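Local atomic coordinates of quinonprotein alcohol dehydrogenase-like protein (Bacteroides thetaiotaomicron VPI-5482, PDB entry 4R5O), a protein that is of unknown function but binds calcium ions and joins an immunoglobulin-like beta-sandwich domain to a seven-bladed beta-propeller of the YVTN repeat family. Residues 166-171 and 175-180. Numbering follows the deposited sequence.
Sequences HFYIVD and LYYENS
The rings of Tyr168 and Tyr177 meet edge to edge, CD2 of Tyr168 lying 4.2 Å from CE1 of Tyr177. One face of the Tyr177 ring has the backbone N of Asn179 over its centre, 3.9 Å above the plane. The two segments form the antiparallel hairpin of strands 167-171 and 177-181, the last two strands of a four-stranded propeller blade. Ser180 OG sits at the edge of the Tyr177 ring, in plane, and is hydrogen-bonded to Tyr177 OH. Ser180 CB approaches the Tyr168 ring obliquely, 3.5 Å from CD2. Tyr168 CG is anti to its own carbonyl carbon (chi1 -62°), which swings the ring beside Ser180. The Tyr168 OH is hydrogen-bonded to NH2 of Arg164. An alanine at Tyr168 would remove this ring, and is likely to leave Ser180 CB and the Tyr177 edge without their apolar neighbour and Arg164 without the hydroxyl.

A classic beta bulge places Glu178 and Asn179 opposite Ile169. On the other side of the sheet from the tyrosines, Glu178 OE1 lies near Ile169 CG2. Ile169 O accepts two N-H groups at the bulge, Glu178 N at 2.8 Å and Asn179 N at 3.2 Å, the latter on a lone pair.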
loop_
_atom_site.group_PDB
_atom_site.type_symbol
_atom_site.label_atom_id
_atom_site.label_comp_id
_atom_site.label_asym_id
_atom_site.label_seq_id
_atom_site.Cartn_x
_atom_site.Cartn_y
_atom_site.Cartn_z
ATOM N N HIS A 166 -0.806 15.162 0.141
ATOM C CA HIS A 166 -1.920 14.206 0.232
ATOM C C HIS A 166 -1.730 13.063 -0.768
ATOM O O HIS A 166 -2.118 11.929 -0.502
ATOM C CB HIS A 166 -3.263 14.894 -0.005
ATOM C CG HIS A 166 -3.457 16.088 0.861
ATOM N ND1 HIS A 166 -3.262 17.375 0.369
ATOM C CD2 HIS A 166 -3.729 16.157 2.181
ATOM C CE1 HIS A 166 -3.497 18.184 1.386
ATOM N NE2 HIS A 166 -3.770 17.498 2.502
ATOM N N PHE A 167 -1.111 13.359 -1.900
ATOM C CA PHE A 167 -0.928 12.375 -2.951
ATOM C C PHE A 167 0.543 11.990 -3.058
ATOM O O PHE A 167 1.406 12.856 -3.157
ATOM C CB PHE A 167 -1.455 12.951 -4.278
ATOM C CG PHE A 167 -1.533 11.950 -5.395
ATOM C CD1 PHE A 167 -2.689 11.204 -5.598
ATOM C CD2 PHE A 167 -0.457 11.761 -6.255
ATOM C CE1 PHE A 167 -2.759 10.271 -6.628
ATOM C CE2 PHE A 167 -0.520 10.811 -7.271
ATOM C CZ PHE A 167 -1.674 10.078 -7.456
ATOM N N TYR A 168 0.816 10.695 -3.037
ATOM C CA TYR A 168 2.161 10.122 -3.079
ATOM C C TYR A 168 2.312 9.086 -4.186
ATOM O O TYR A 168 1.397 8.291 -4.403
ATOM C CB TYR A 168 2.480 9.450 -1.729
ATOM C CG TYR A 168 2.494 10.386 -0.533
ATOM C CD1 TYR A 168 1.311 10.782 0.081
ATOM C CD2 TYR A 168 3.694 10.762 0.069
ATOM C CE1 TYR A 168 1.320 11.623 1.188
ATOM C CE2 TYR A 168 3.716 11.612 1.171
ATOM C CZ TYR A 168 2.528 12.029 1.736
ATOM O OH TYR A 168 2.575 12.837 2.851
ATOM N N ILE A 169 3.476 9.090 -4.874
ATOM C CA ILE A 169 3.847 8.088 -5.866
ATOM C C ILE A 169 5.030 7.331 -5.283
ATOM O O ILE A 169 6.076 7.924 -4.978
ATOM C CB ILE A 169 4.131 8.605 -7.299
ATOM C CG1 ILE A 169 3.070 9.594 -7.805
ATOM C CG2 ILE A 169 4.351 7.399 -8.275
ATOM C CD1 ILE A 169 3.449 10.251 -9.108
ATOM N N VAL A 170 4.822 6.027 -5.075
ATOM C CA VAL A 170 5.770 5.062 -4.510
ATOM C C VAL A 170 5.969 3.976 -5.550
ATOM O O VAL A 170 4.980 3.488 -6.087
ATOM C CB VAL A 170 5.255 4.509 -3.137
ATOM C CG1 VAL A 170 6.168 3.414 -2.583
ATOM C CG2 VAL A 170 5.063 5.631 -2.112
ATOM N N ASP A 171 7.230 3.629 -5.879
ATOM C CA ASP A 171 7.492 2.543 -6.817
ATOM C C ASP A 171 6.972 1.207 -6.209
ATOM O O ASP A 171 7.247 0.914 -5.039
ATOM C CB ASP A 171 8.980 2.465 -7.174
ATOM C CG ASP A 171 9.276 1.392 -8.197
ATOM O OD1 ASP A 171 8.676 1.435 -9.297
ATOM O OD2 ASP A 171 10.092 0.509 -7.899
ATOM N N LEU A 175 9.448 0.004 -3.502
ATOM C CA LEU A 175 8.836 0.741 -2.372
ATOM C C LEU A 175 9.568 2.093 -2.195
ATOM O O LEU A 175 9.411 2.775 -1.184
ATOM C CB LEU A 175 8.846 -0.095 -1.066
ATOM C CG LEU A 175 7.687 0.078 -0.123
ATOM C CD1 LEU A 175 6.327 -0.275 -0.819
ATOM C CD2 LEU A 175 7.871 -0.771 1.071
ATOM N N TYR A 176 10.331 2.497 -3.213
ATOM C CA TYR A 176 11.047 3.760 -3.246
ATOM C C TYR A 176 10.075 4.885 -3.513
ATOM O O TYR A 176 9.237 4.781 -4.416
ATOM C CB TYR A 176 12.170 3.756 -4.316
ATOM C CG TYR A 176 13.344 2.806 -4.133
ATOM C CD1 TYR A 176 13.443 1.986 -3.010
ATOM C CD2 TYR A 176 14.370 2.743 -5.075
ATOM C CE1 TYR A 176 14.516 1.109 -2.845
ATOM C CE2 TYR A 176 15.465 1.890 -4.905
ATOM C CZ TYR A 176 15.536 1.076 -3.785
ATOM O OH TYR A 176 16.611 0.236 -3.591
ATOM N N TYR A 177 10.190 5.959 -2.730
ATOM C CA TYR A 177 9.433 7.175 -2.882
ATOM C C TYR A 177 9.811 7.829 -4.210
ATOM O O TYR A 177 10.993 7.901 -4.529
ATOM C CB TYR A 177 9.706 8.096 -1.673
ATOM C CG TYR A 177 9.220 9.525 -1.834
ATOM C CD1 TYR A 177 7.914 9.885 -1.499
ATOM C CD2 TYR A 177 10.067 10.515 -2.308
ATOM C CE1 TYR A 177 7.470 11.199 -1.642
ATOM C CE2 TYR A 177 9.631 11.822 -2.474
ATOM C CZ TYR A 177 8.338 12.170 -2.124
ATOM O OH TYR A 177 7.950 13.484 -2.287
ATOM N N GLU A 178 8.832 8.275 -4.995
ATOM C CA GLU A 178 9.159 8.950 -6.238
ATOM C C GLU A 178 8.804 10.415 -6.141
ATOM O O GLU A 178 9.659 11.270 -6.398
ATOM C CB GLU A 178 8.479 8.318 -7.435
ATOM C CG GLU A 178 9.084 6.970 -7.759
ATOM C CD GLU A 178 8.609 6.357 -9.055
ATOM O OE1 GLU A 178 7.742 6.964 -9.724
ATOM O OE2 GLU A 178 9.131 5.279 -9.416
ATOM N N ASN A 179 7.559 10.713 -5.738
ATOM C CA ASN A 179 7.079 12.086 -5.651
ATOM C C ASN A 179 5.841 12.168 -4.755
ATOM O O ASN A 179 5.258 11.138 -4.408
ATOM C CB ASN A 179 6.756 12.578 -7.084
ATOM C CG ASN A 179 6.672 14.054 -7.293
ATOM O OD1 ASN A 179 6.969 14.849 -6.395
ATOM N ND2 ASN A 179 6.276 14.445 -8.507
ATOM N N SER A 180 5.464 13.392 -4.362
ATOM C CA SER A 180 4.281 13.689 -3.547
ATOM C C SER A 180 3.879 15.159 -3.726
ATOM O O SER A 180 4.699 15.986 -4.153
ATOM C CB SER A 180 4.506 13.363 -2.077
ATOM O OG SER A 180 5.553 14.140 -1.527
#